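Local coordinates for single-stranded DNA-binding protein DdrB (Deinococcus radiodurans, PDB 4NOE) that binds single-stranded DNA and, as a DNA damage response protein, probably assists the accurate annealing of complementary strands, at residues G48-P53 and S63-R68; E55-F60 and Y86-L91; A104-R109 and V119-D124. One frame throughout, in Å; residues are numbered along the deposited sequence.

Contact 1 (G48-P53 and S63-R68); sequences GGYQFP and SLIGAR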
loop_
_atom_site.group_PDB
_atom_site.type_symbol
_atom_site.label_atom_id
_atom_site.label_comp_id
_atom_site.label_asym_id
_atom_site.label_seq_id
_atom_site.Cartn_x
_atom_site.Cartn_y
_atom_site.Cartn_z
ATOM N N GLY E 48 18.566 11.768 -0.336
ATOM C CA GLY E 48 18.537 13.187 -0.046
ATOM C C GLY E 48 19.542 13.987 -0.842
ATOM O O GLY E 48 19.650 15.197 -0.633
ATOM N N GLY E 49 20.276 13.327 -1.739
ATOM C CA GLY E 49 21.258 13.997 -2.582
ATOM C C GLY E 49 22.623 14.071 -1.914
ATOM O O GLY E 49 22.723 13.930 -0.690
ATOM N N TYR E 50 23.679 14.263 -2.706
ATOM C CA TYR E 50 25.001 14.489 -2.139
ATOM C C TYR E 50 24.938 15.683 -1.188
ATOM O O TYR E 50 24.129 16.600 -1.386
ATOM C CB TYR E 50 26.027 14.789 -3.238
ATOM C CG TYR E 50 26.308 13.643 -4.188
ATOM C CD1 TYR E 50 27.249 12.668 -3.873
ATOM C CD2 TYR E 50 25.657 13.558 -5.414
ATOM C CE1 TYR E 50 27.531 11.622 -4.755
ATOM C CE2 TYR E 50 25.920 12.512 -6.296
ATOM C CZ TYR E 50 26.856 11.550 -5.953
ATOM O OH TYR E 50 27.124 10.524 -6.825
ATOM N N GLN E 51 25.793 15.673 -0.169
ATOM C CA GLN E 51 25.857 16.780 0.779
ATOM C C GLN E 51 27.242 17.399 0.752
ATOM O O GLN E 51 28.222 16.747 1.077
ATOM C CB GLN E 51 25.512 16.316 2.193
ATOM C CG GLN E 51 25.163 17.465 3.130
ATOM N N PHE E 52 27.311 18.659 0.348
ATOM C CA PHE E 52 28.581 19.349 0.189
ATOM C C PHE E 52 28.543 20.641 0.977
ATOM O O PHE E 52 27.454 21.153 1.264
ATOM C CB PHE E 52 28.823 19.650 -1.289
ATOM C CG PHE E 52 28.944 18.421 -2.140
ATOM C CD1 PHE E 52 29.750 17.367 -1.740
ATOM C CD2 PHE E 52 28.247 18.313 -3.336
ATOM C CE1 PHE E 52 29.869 16.234 -2.522
ATOM C CE2 PHE E 52 28.359 17.175 -4.126
ATOM C CZ PHE E 52 29.171 16.137 -3.718
ATOM N N PRO E 53 29.728 21.158 1.351
ATOM C CA PRO E 53 29.832 22.430 2.072
ATOM C C PRO E 53 29.281 23.567 1.228
ATOM O O PRO E 53 29.529 23.603 0.016
ATOM C CB PRO E 53 31.348 22.612 2.249
ATOM C CG PRO E 53 31.911 21.231 2.192
ATOM C CD PRO E 53 31.042 20.499 1.203
ATOM N N SER E 63 32.025 17.610 -12.637
ATOM C CA SER E 63 32.543 16.410 -13.304
ATOM C C SER E 63 32.953 15.343 -12.284
ATOM O O SER E 63 33.039 14.152 -12.617
ATOM C CB SER E 63 33.719 16.744 -14.239
ATOM O OG SER E 63 34.911 16.979 -13.501
ATOM N N LEU E 64 33.195 15.759 -11.044
ATOM C CA LEU E 64 33.493 14.803 -9.973
ATOM C C LEU E 64 32.376 13.775 -9.833
ATOM O O LEU E 64 32.650 12.601 -9.569
ATOM C CB LEU E 64 33.763 15.514 -8.641
ATOM C CG LEU E 64 35.108 16.247 -8.562
ATOM C CD1 LEU E 64 35.174 17.192 -7.357
ATOM C CD2 LEU E 64 36.260 15.243 -8.512
ATOM N N ILE E 65 31.125 14.193 -10.044
ATOM C CA ILE E 65 30.017 13.231 -9.961
ATOM C C ILE E 65 29.382 12.946 -11.314
ATOM O O ILE E 65 28.216 12.528 -11.383
ATOM C CB ILE E 65 28.919 13.662 -8.967
ATOM C CG1 ILE E 65 28.226 14.945 -9.432
ATOM C CG2 ILE E 65 29.499 13.819 -7.559
ATOM C CD1 ILE E 65 27.020 15.359 -8.555
ATOM N N GLY E 66 30.146 13.175 -12.388
ATOM C CA GLY E 66 29.682 12.864 -13.738
ATOM C C GLY E 66 28.608 13.810 -14.258
ATOM O O GLY E 66 27.859 13.474 -15.182
ATOM N N ALA E 67 28.538 14.998 -13.665
ATOM C CA ALA E 67 27.530 15.977 -14.028
ATOM C C ALA E 67 28.180 17.157 -14.743
ATOM O O ALA E 67 29.412 17.290 -14.743
ATOM C CB ALA E 67 26.790 16.447 -12.779
ATOM N N ARG E 68 27.347 18.012 -15.335
ATOM C CA ARG E 68 27.811 19.218 -16.019
ATOM C C ARG E 68 26.763 20.328 -15.883
ATOM O O ARG E 68 25.558 20.052 -15.795
ATOM C CB ARG E 68 28.077 18.923 -17.501
ATOM C CG ARG E 68 26.844 18.446 -18.279
ATOM C CD ARG E 68 27.218 17.510 -19.437
ATOM N NE ARG E 68 26.052 16.843 -20.030
ATOM C CZ ARG E 68 25.381 17.300 -21.087
ATOM N NH1 ARG E 68 25.747 18.430 -21.682
ATOM N NH2 ARG E 68 24.338 16.626 -21.554
HETATM O O HOH W 1 27.031 10.296 -9.470
#
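Ile65 lays its two methyl ends against the aromatic side chains of Tyr50 and Phe52, and apolar contact accounts for every direct touch here. CG2 sits over one face of the Tyr50 ring, displaced toward the rim, in a CH-pi contact 4.0 Å from the ring centroid and 18° off the normal. CD1 reaches a different part of the same ring, 3.8 Å from Tyr50 CE2. With CG1 lodged between the backbone N and the carbonyl carbon (chi1 65°), both branches can meet the ring as the two side chains slide past each other in opposite directions. Phe52 is a looser partner: its CZ comes within 4.5 Å of Ile65 CG2, which lies near the plane of that ring, at its edge.

The polar link is indirect. One water lies 2.7 Å from Tyr50 OH and donates to Ile65 O over 3.2 Å, joining the phenol to the loop backbone.

Strand 50-52 runs parallel to strand 128-135, and Leu132 also touches Ile65, while Leu14 of a neighbouring subunit packs on Tyr50 and Phe52. The arrangement is a hydrophobic core contact, a loop isoleucine packing against the aromatics of strand 50-52 beside a subunit interface.

Contact 2 (E55-F60 and Y86-L91); sequences ENEADF and YRRREL. With nucleotides of chain F.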
loop_
_atom_site.group_PDB
_atom_site.type_symbol
_atom_site.label_atom_id
_atom_site.label_comp_id
_atom_site.label_asym_id
_atom_site.label_seq_id
_atom_site.Cartn_x
_atom_site.Cartn_y
_atom_site.Cartn_z
ATOM N N GLU E 55 30.204 26.565 1.030
ATOM C CA GLU E 55 31.273 27.358 0.419
ATOM C C GLU E 55 31.868 26.700 -0.832
ATOM O O GLU E 55 32.675 27.312 -1.539
ATOM C CB GLU E 55 32.374 27.697 1.435
ATOM N N ASN E 56 31.462 25.463 -1.114
ATOM C CA ASN E 56 31.927 24.774 -2.320
ATOM C C ASN E 56 31.023 24.938 -3.548
ATOM O O ASN E 56 31.392 24.524 -4.650
ATOM C CB ASN E 56 32.164 23.285 -2.040
ATOM C CG ASN E 56 33.543 23.012 -1.461
ATOM O OD1 ASN E 56 33.673 22.629 -0.301
ATOM N ND2 ASN E 56 34.581 23.201 -2.274
ATOM N N GLU E 57 29.857 25.555 -3.365
ATOM C CA GLU E 57 28.829 25.582 -4.409
ATOM C C GLU E 57 29.210 26.406 -5.636
ATOM O O GLU E 57 29.020 25.968 -6.771
ATOM C CB GLU E 57 27.507 26.107 -3.831
ATOM C CG GLU E 57 26.284 25.785 -4.677
ATOM C CD GLU E 57 26.006 26.823 -5.759
ATOM O OE1 GLU E 57 26.462 27.981 -5.625
ATOM O OE2 GLU E 57 25.319 26.480 -6.746
ATOM N N ALA E 58 29.731 27.609 -5.408
ATOM C CA ALA E 58 30.017 28.549 -6.496
ATOM C C ALA E 58 30.931 27.980 -7.591
ATOM O O ALA E 58 30.758 28.293 -8.769
ATOM C CB ALA E 58 30.601 29.819 -5.937
ATOM N N ASP E 59 31.891 27.142 -7.205
ATOM C CA ASP E 59 32.898 26.658 -8.153
ATOM C C ASP E 59 33.073 25.150 -8.048
ATOM O O ASP E 59 34.147 24.605 -8.344
ATOM C CB ASP E 59 34.235 27.351 -7.891
ATOM C CG ASP E 59 34.772 27.050 -6.513
ATOM O OD1 ASP E 59 33.981 26.604 -5.658
ATOM O OD2 ASP E 59 35.978 27.251 -6.282
ATOM N N PHE E 60 32.011 24.473 -7.630
ATOM C CA PHE E 60 32.043 23.025 -7.520
ATOM C C PHE E 60 32.372 22.381 -8.866
ATOM O O PHE E 60 31.861 22.793 -9.907
ATOM C CB PHE E 60 30.696 22.517 -7.010
ATOM C CG PHE E 60 30.669 21.052 -6.754
ATOM C CD1 PHE E 60 31.275 20.524 -5.630
ATOM C CD2 PHE E 60 30.036 20.194 -7.641
ATOM C CE1 PHE E 60 31.244 19.159 -5.388
ATOM C CE2 PHE E 60 30.014 18.839 -7.413
ATOM C CZ PHE E 60 30.621 18.318 -6.283
ATOM N N TYR E 86 18.593 19.078 -13.202
ATOM C CA TYR E 86 18.250 19.468 -11.839
ATOM C C TYR E 86 18.358 20.978 -11.714
ATOM O O TYR E 86 19.368 21.554 -12.118
ATOM C CB TYR E 86 19.188 18.791 -10.825
ATOM C CG TYR E 86 19.047 17.288 -10.804
ATOM C CD1 TYR E 86 19.708 16.501 -11.736
ATOM C CD2 TYR E 86 18.248 16.659 -9.862
ATOM C CE1 TYR E 86 19.576 15.132 -11.730
ATOM C CE2 TYR E 86 18.107 15.261 -9.850
ATOM C CZ TYR E 86 18.771 14.516 -10.793
ATOM O OH TYR E 86 18.660 13.139 -10.807
ATOM N N ARG E 87 17.325 21.611 -11.161
ATOM C CA ARG E 87 17.334 23.067 -10.956
ATOM C C ARG E 87 18.105 23.497 -9.717
ATOM O O ARG E 87 18.021 22.853 -8.660
ATOM C CB ARG E 87 15.911 23.609 -10.827
ATOM C CG ARG E 87 15.220 23.840 -12.148
ATOM C CD ARG E 87 14.079 24.833 -12.045
ATOM N NE ARG E 87 13.448 24.993 -13.349
ATOM C CZ ARG E 87 12.519 24.173 -13.834
ATOM N NH1 ARG E 87 12.005 24.388 -15.037
ATOM N NH2 ARG E 87 12.101 23.138 -13.116
ATOM N N ARG E 88 18.840 24.596 -9.843
ATOM C CA ARG E 88 19.511 25.213 -8.701
ATOM C C ARG E 88 18.465 25.971 -7.870
ATOM O O ARG E 88 17.749 26.817 -8.393
ATOM C CB ARG E 88 20.585 26.174 -9.207
ATOM C CG ARG E 88 21.416 26.848 -8.125
ATOM C CD ARG E 88 22.483 27.750 -8.761
ATOM N NE ARG E 88 23.386 28.319 -7.758
ATOM C CZ ARG E 88 23.110 29.407 -7.039
ATOM N NH1 ARG E 88 21.949 30.046 -7.206
ATOM N NH2 ARG E 88 23.992 29.849 -6.151
ATOM N N ARG E 89 18.359 25.659 -6.586
ATOM C CA ARG E 89 17.373 26.317 -5.730
ATOM C C ARG E 89 18.036 26.949 -4.510
ATOM O O ARG E 89 18.779 26.293 -3.777
ATOM C CB ARG E 89 16.289 25.308 -5.299
ATOM C CG ARG E 89 15.710 24.530 -6.500
ATOM C CD ARG E 89 14.613 23.571 -6.109
ATOM N NE ARG E 89 14.286 22.633 -7.185
ATOM C CZ ARG E 89 13.401 22.867 -8.148
ATOM N NH1 ARG E 89 12.738 24.024 -8.191
ATOM N NH2 ARG E 89 13.185 21.942 -9.073
ATOM N N GLU E 90 17.771 28.233 -4.301
ATOM C CA GLU E 90 18.350 28.944 -3.174
ATOM C C GLU E 90 17.377 28.893 -2.010
ATOM O O GLU E 90 16.258 29.395 -2.103
ATOM C CB GLU E 90 18.669 30.392 -3.571
ATOM C CG GLU E 90 19.794 30.489 -4.601
ATOM C CD GLU E 90 20.069 31.906 -5.089
ATOM O OE1 GLU E 90 19.216 32.794 -4.888
ATOM O OE2 GLU E 90 21.141 32.131 -5.695
ATOM N N LEU E 91 17.800 28.273 -0.918
ATOM C CA LEU E 91 16.948 28.159 0.260
ATOM C C LEU E 91 17.479 29.068 1.367
ATOM O O LEU E 91 18.533 28.801 1.953
ATOM C CB LEU E 91 16.905 26.709 0.743
ATOM C CG LEU E 91 16.697 25.606 -0.306
ATOM C CD1 LEU E 91 16.679 24.225 0.345
ATOM C CD2 LEU E 91 15.419 25.827 -1.091
ATOM P P DC F 28 9.945 23.593 -10.707
ATOM O OP1 DC F 28 11.214 23.012 -11.026
ATOM O OP2 DC F 28 9.454 24.611 -11.572
ATOM O "O5'" DC F 28 8.837 22.464 -10.643
ATOM C "C5'" DC F 28 9.123 21.156 -10.197
ATOM C "C4'" DC F 28 8.041 20.214 -10.651
ATOM O "O4'" DC F 28 6.778 20.654 -10.139
ATOM C "C3'" DC F 28 7.867 20.139 -12.154
ATOM O "O3'" DC F 28 8.706 19.078 -12.558
ATOM C "C2'" DC F 28 6.392 19.829 -12.313
ATOM C "C1'" DC F 28 5.741 20.374 -11.046
ATOM N N1 DC F 28 4.948 21.602 -11.190
ATOM C C2 DC F 28 3.654 21.642 -10.665
ATOM O O2 DC F 28 3.186 20.626 -10.148
ATOM N N3 DC F 28 2.940 22.783 -10.754
ATOM C C4 DC F 28 3.482 23.863 -11.314
ATOM N N4 DC F 28 2.741 24.965 -11.383
ATOM C C5 DC F 28 4.806 23.858 -11.834
ATOM C C6 DC F 28 5.499 22.719 -11.745
ATOM P P DG F 27 11.962 26.770 -5.843
ATOM O OP1 DG F 27 13.132 26.731 -6.628
ATOM O OP2 DG F 27 11.815 27.730 -4.810
ATOM O "O5'" DG F 27 10.984 26.917 -7.071
ATOM C "C5'" DG F 27 9.582 26.748 -7.032
ATOM C "C4'" DG F 27 9.201 25.301 -7.210
ATOM O "O4'" DG F 27 7.986 25.136 -6.463
ATOM C "C3'" DG F 27 8.887 24.817 -8.625
ATOM O "O3'" DG F 27 9.988 24.144 -9.238
ATOM C "C2'" DG F 27 7.801 23.799 -8.370
ATOM C "C1'" DG F 27 7.038 24.440 -7.227
ATOM N N9 DG F 27 6.076 25.403 -7.719
ATOM C C8 DG F 27 6.251 26.246 -8.788
ATOM N N7 DG F 27 5.196 26.961 -9.052
ATOM C C5 DG F 27 4.259 26.542 -8.122
ATOM C C6 DG F 27 2.935 26.965 -7.913
ATOM O O6 DG F 27 2.297 27.817 -8.530
ATOM N N1 DG F 27 2.353 26.305 -6.843
ATOM C C2 DG F 27 2.959 25.341 -6.085
ATOM N N2 DG F 27 2.212 24.808 -5.106
ATOM N N3 DG F 27 4.200 24.939 -6.264
ATOM C C4 DG F 27 4.788 25.581 -7.292
ATOM P P DT F 26 9.974 25.490 0.347
ATOM O OP1 DT F 26 9.861 26.897 0.507
ATOM O OP2 DT F 26 8.808 24.684 0.415
ATOM O "O5'" DT F 26 10.680 25.121 -1.019
ATOM C "C5'" DT F 26 11.703 25.904 -1.626
ATOM C "C4'" DT F 26 12.202 25.245 -2.889
ATOM O "O4'" DT F 26 12.664 23.909 -2.604
ATOM C "C3'" DT F 26 11.160 25.108 -3.994
ATOM O "O3'" DT F 26 11.710 25.353 -5.280
ATOM C "C2'" DT F 26 10.809 23.638 -3.945
ATOM C "C1'" DT F 26 12.127 23.017 -3.540
ATOM N N1 DT F 26 12.054 21.710 -2.893
ATOM C C2 DT F 26 13.008 20.754 -3.150
ATOM O O2 DT F 26 13.901 20.907 -3.952
ATOM N N3 DT F 26 12.876 19.609 -2.418
ATOM C C4 DT F 26 11.902 19.322 -1.490
ATOM O O4 DT F 26 11.913 18.259 -0.904
ATOM C C5 DT F 26 10.956 20.380 -1.249
ATOM C C7 DT F 26 9.881 20.170 -0.235
ATOM C C6 DT F 26 11.077 21.502 -1.953
#
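Arg88 presents the edge of its guanidinium to two carboxylates: Glu57 OE1 and Glu90 OE2 both lie in its plane. The grip on Glu57 is side-on and bidentate. Arg88 NH2 donates to Glu57 OE1 at 3.1 Å, nearly straight at 168°, and Arg88 NE donates to Glu57 OE2 at 2.9 Å. The two planes are 58° apart, so OE1 is met from above the carboxylate plane and OE2 on its syn side but tilted out of it. On the remaining nitrogen, Arg88 NH1 bonds to Glu90 OE2 at 2.7 Å, completing a salt-bridge network of one arginine and two glutamates. Arg88, fully extended with CG anti to N (chi1 -177°), spans most of the gap, while Glu57 bends at chi2 to turn its carboxylate to it. Glu57 OE2 is shared, since Tyr107 OH also bonds to it; this second bond probably steadies the carboxylate.

Arg89 turns its guanidinium to the DNA instead. Arg87 CB covers part of one face, and phosphate oxygens lie at the edge. Arg89 NH1 donates to DG27 O3' of chain F at 2.9 Å and to DG27 OP1 of chain F at 3.2 Å, and Arg89 NH2 donates to OP1 of DC28 of chain F, an atom whose place is less sure. Arg89 thus probably bridges successive phosphates, while Leu91 CD2 packs on the sugar of DT26 of chain F.

Strand 84-91 lies between strands 77-81 and 104-110, antiparallel to both. Ile105 and Tyr107 of the latter touch Arg88, and Ile105 and Phe135 touch Glu57, so the salt bridges tie the loop after strand 50-52 to the sheet.

Contact 3 (A104-R109 and V119-D124); sequences AIKYSR and VREKAD. With nucleotides of chain F.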
loop_
_atom_site.group_PDB
_atom_site.type_symbol
_atom_site.label_atom_id
_atom_site.label_comp_id
_atom_site.label_asym_id
_atom_site.label_seq_id
_atom_site.Cartn_x
_atom_site.Cartn_y
_atom_site.Cartn_z
ATOM N N ALA E 104 20.866 27.172 2.283
ATOM C CA ALA E 104 21.281 26.017 1.498
ATOM C C ALA E 104 21.059 26.262 0.017
ATOM O O ALA E 104 20.235 27.102 -0.373
ATOM C CB ALA E 104 20.551 24.752 1.964
ATOM N N ILE E 105 21.822 25.548 -0.803
ATOM C CA ILE E 105 21.632 25.582 -2.244
ATOM C C ILE E 105 21.337 24.158 -2.639
ATOM O O ILE E 105 22.177 23.270 -2.462
ATOM C CB ILE E 105 22.883 26.058 -2.976
ATOM C CG1 ILE E 105 23.409 27.348 -2.344
ATOM C CG2 ILE E 105 22.571 26.287 -4.451
ATOM C CD1 ILE E 105 22.454 28.506 -2.496
ATOM N N LYS E 106 20.137 23.924 -3.149
ATOM C CA LYS E 106 19.714 22.562 -3.432
ATOM C C LYS E 106 19.550 22.376 -4.935
ATOM O O LYS E 106 19.050 23.260 -5.628
ATOM C CB LYS E 106 18.396 22.253 -2.705
ATOM C CG LYS E 106 17.942 20.811 -2.841
ATOM C CD LYS E 106 16.787 20.440 -1.899
ATOM C CE LYS E 106 16.465 18.952 -2.087
ATOM N NZ LYS E 106 15.309 18.414 -1.305
ATOM N N TYR E 107 20.004 21.230 -5.428
ATOM C CA TYR E 107 19.802 20.846 -6.812
ATOM C C TYR E 107 18.825 19.691 -6.826
ATOM O O TYR E 107 19.124 18.599 -6.306
ATOM C CB TYR E 107 21.137 20.454 -7.469
ATOM C CG TYR E 107 22.000 21.661 -7.736
ATOM C CD1 TYR E 107 22.751 22.246 -6.717
ATOM C CD2 TYR E 107 22.042 22.239 -8.996
ATOM C CE1 TYR E 107 23.532 23.361 -6.957
ATOM C CE2 TYR E 107 22.827 23.360 -9.245
ATOM C CZ TYR E 107 23.558 23.916 -8.224
ATOM O OH TYR E 107 24.333 25.024 -8.473
ATOM N N SER E 108 17.652 19.941 -7.402
ATOM C CA SER E 108 16.576 18.950 -7.443
ATOM C C SER E 108 15.672 19.147 -8.653
ATOM O O SER E 108 15.608 20.243 -9.226
ATOM C CB SER E 108 15.720 19.038 -6.173
ATOM O OG SER E 108 14.992 20.264 -6.147
ATOM N N ARG E 109 14.951 18.089 -9.012
ATOM C CA ARG E 109 13.986 18.121 -10.106
ATOM C C ARG E 109 12.671 17.496 -9.655
ATOM O O ARG E 109 12.605 16.792 -8.630
ATOM C CB ARG E 109 14.520 17.319 -11.292
ATOM C CG ARG E 109 14.738 15.843 -10.952
ATOM C CD ARG E 109 15.399 15.058 -12.096
ATOM N NE ARG E 109 15.751 13.690 -11.679
ATOM C CZ ARG E 109 14.890 12.674 -11.644
ATOM N NH1 ARG E 109 13.613 12.848 -11.987
ATOM N NH2 ARG E 109 15.295 11.483 -11.252
ATOM N N VAL E 119 13.093 7.458 -4.066
ATOM C CA VAL E 119 13.821 8.698 -4.380
ATOM C C VAL E 119 12.914 9.936 -4.333
ATOM O O VAL E 119 13.379 11.061 -4.482
ATOM C CB VAL E 119 14.569 8.630 -5.742
ATOM C CG1 VAL E 119 15.500 7.405 -5.799
ATOM C CG2 VAL E 119 13.581 8.593 -6.904
ATOM N N ARG E 120 11.622 9.726 -4.108
ATOM C CA ARG E 120 10.655 10.826 -4.134
ATOM C C ARG E 120 10.507 11.472 -2.768
ATOM O O ARG E 120 10.340 10.784 -1.778
ATOM C CB ARG E 120 9.288 10.316 -4.588
ATOM C CG ARG E 120 9.237 9.862 -6.023
ATOM C CD ARG E 120 7.903 9.184 -6.273
ATOM N NE ARG E 120 7.878 8.493 -7.552
ATOM C CZ ARG E 120 7.183 8.904 -8.606
ATOM N NH1 ARG E 120 6.439 10.001 -8.530
ATOM N NH2 ARG E 120 7.226 8.209 -9.734
ATOM N N GLU E 121 10.573 12.799 -2.732
ATOM C CA GLU E 121 10.399 13.556 -1.506
ATOM C C GLU E 121 9.101 14.330 -1.663
ATOM O O GLU E 121 8.996 15.211 -2.520
ATOM C CB GLU E 121 11.582 14.524 -1.290
ATOM C CG GLU E 121 12.926 13.831 -1.063
ATOM C CD GLU E 121 14.135 14.781 -1.138
ATOM O OE1 GLU E 121 13.956 16.014 -1.140
ATOM O OE2 GLU E 121 15.279 14.285 -1.191
ATOM N N LYS E 122 8.102 13.987 -0.858
ATOM C CA LYS E 122 6.805 14.649 -0.949
ATOM C C LYS E 122 6.941 16.064 -0.431
ATOM O O LYS E 122 7.523 16.298 0.627
ATOM C CB LYS E 122 5.746 13.886 -0.148
ATOM N N ALA E 123 6.426 17.012 -1.197
ATOM C CA ALA E 123 6.536 18.421 -0.854
ATOM C C ALA E 123 5.149 19.035 -0.889
ATOM O O ALA E 123 4.167 18.330 -1.045
ATOM C CB ALA E 123 7.415 19.107 -1.851
ATOM N N ASP E 124 5.075 20.355 -0.781
ATOM C CA ASP E 124 3.789 21.051 -0.825
ATOM C C ASP E 124 3.061 20.888 -2.159
ATOM O O ASP E 124 3.680 20.628 -3.193
ATOM C CB ASP E 124 3.982 22.532 -0.510
ATOM C CG ASP E 124 4.398 22.763 0.925
ATOM O OD1 ASP E 124 3.984 21.957 1.786
ATOM O OD2 ASP E 124 5.138 23.735 1.192
ATOM P P DT F 26 9.974 25.490 0.347
ATOM O OP1 DT F 26 9.861 26.897 0.507
ATOM O OP2 DT F 26 8.808 24.684 0.415
ATOM O "O5'" DT F 26 10.680 25.121 -1.019
ATOM C "C5'" DT F 26 11.703 25.904 -1.626
ATOM C "C4'" DT F 26 12.202 25.245 -2.889
ATOM O "O4'" DT F 26 12.664 23.909 -2.604
ATOM C "C3'" DT F 26 11.160 25.108 -3.994
ATOM O "O3'" DT F 26 11.710 25.353 -5.280
ATOM C "C2'" DT F 26 10.809 23.638 -3.945
ATOM C "C1'" DT F 26 12.127 23.017 -3.540
ATOM N N1 DT F 26 12.054 21.710 -2.893
ATOM C C2 DT F 26 13.008 20.754 -3.150
ATOM O O2 DT F 26 13.901 20.907 -3.952
ATOM N N3 DT F 26 12.876 19.609 -2.418
ATOM C C4 DT F 26 11.902 19.322 -1.490
ATOM O O4 DT F 26 11.913 18.259 -0.904
ATOM C C5 DT F 26 10.956 20.380 -1.249
ATOM C C7 DT F 26 9.881 20.170 -0.235
ATOM C C6 DT F 26 11.077 21.502 -1.953
HETATM O O HOH W 2 16.872 16.175 0.428
#
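Lys106 sends CG away from its own N (chi1 -175°) and stays extended to the tip, while Glu121, with CG beside its N instead (chi1 -65°), runs out equally straight from the opposite direction. Their ends meet in a buried salt bridge: Lys106 NZ donates to the syn lone pair of Glu121 OE1, 2.8 Å away. A water bridges the pair, accepting from Lys106 NZ and donating to Glu121 OE2 at 3.0 Å. Ser131 OG is a further hydrogen-bond partner of Glu121 OE2, so both carboxylate oxygens are held.

The thymine of DT26 of chain F lies against this pair. Ser108 OG donates to DT26 O2 at 2.5 Å, a short bond, and takes a hydrogen bond from Arg89 NE, which probably orients the hydroxyl toward the base. Lys106 CD is 3.6 Å from DT26 O2, and Lys106 NZ comes to 2.9 Å from DT26 N3. Glu121 OE1 approaches DT26 O4 at 3.0 Å. Trading Lys106 for an alanine would probably strand the buried Glu121 carboxylate without its counter-charge and open a gap beside the thymine.

The one hydrogen bond assigned to the base thus comes from Ser108, while the lysine-glutamate pair lies beside its N3 and O4 with no bond assigned, so those approaches are proximity alone. The two charges probably balance each other, which is likely to let a buried lysine and glutamate sit next to an uncharged base.

In the fold
Contact 1 is the core element, its centre about 2 Å from the centre of the chain, and is almost wholly apolar; contact 2 lies nearer the surface and rests on charge; contact 3 is buried and also charged, against a bound base. All three reach the same mixed sheet. Contacts 2 and 3 use neighbouring strands, 84-91 and 104-110, joined by a probable hydrogen bond from Arg89 N to Lys106 O. Contact 1 meets contact 2 where Phe52 packs on Phe60, and contact 3 where Gly48 touches Glu121. Toward the DNA, contact 2 offers guanidinium to phosphates, contact 3 polar groups to a thymine, while contact 1 stays about 8 Å away at its nearest atom.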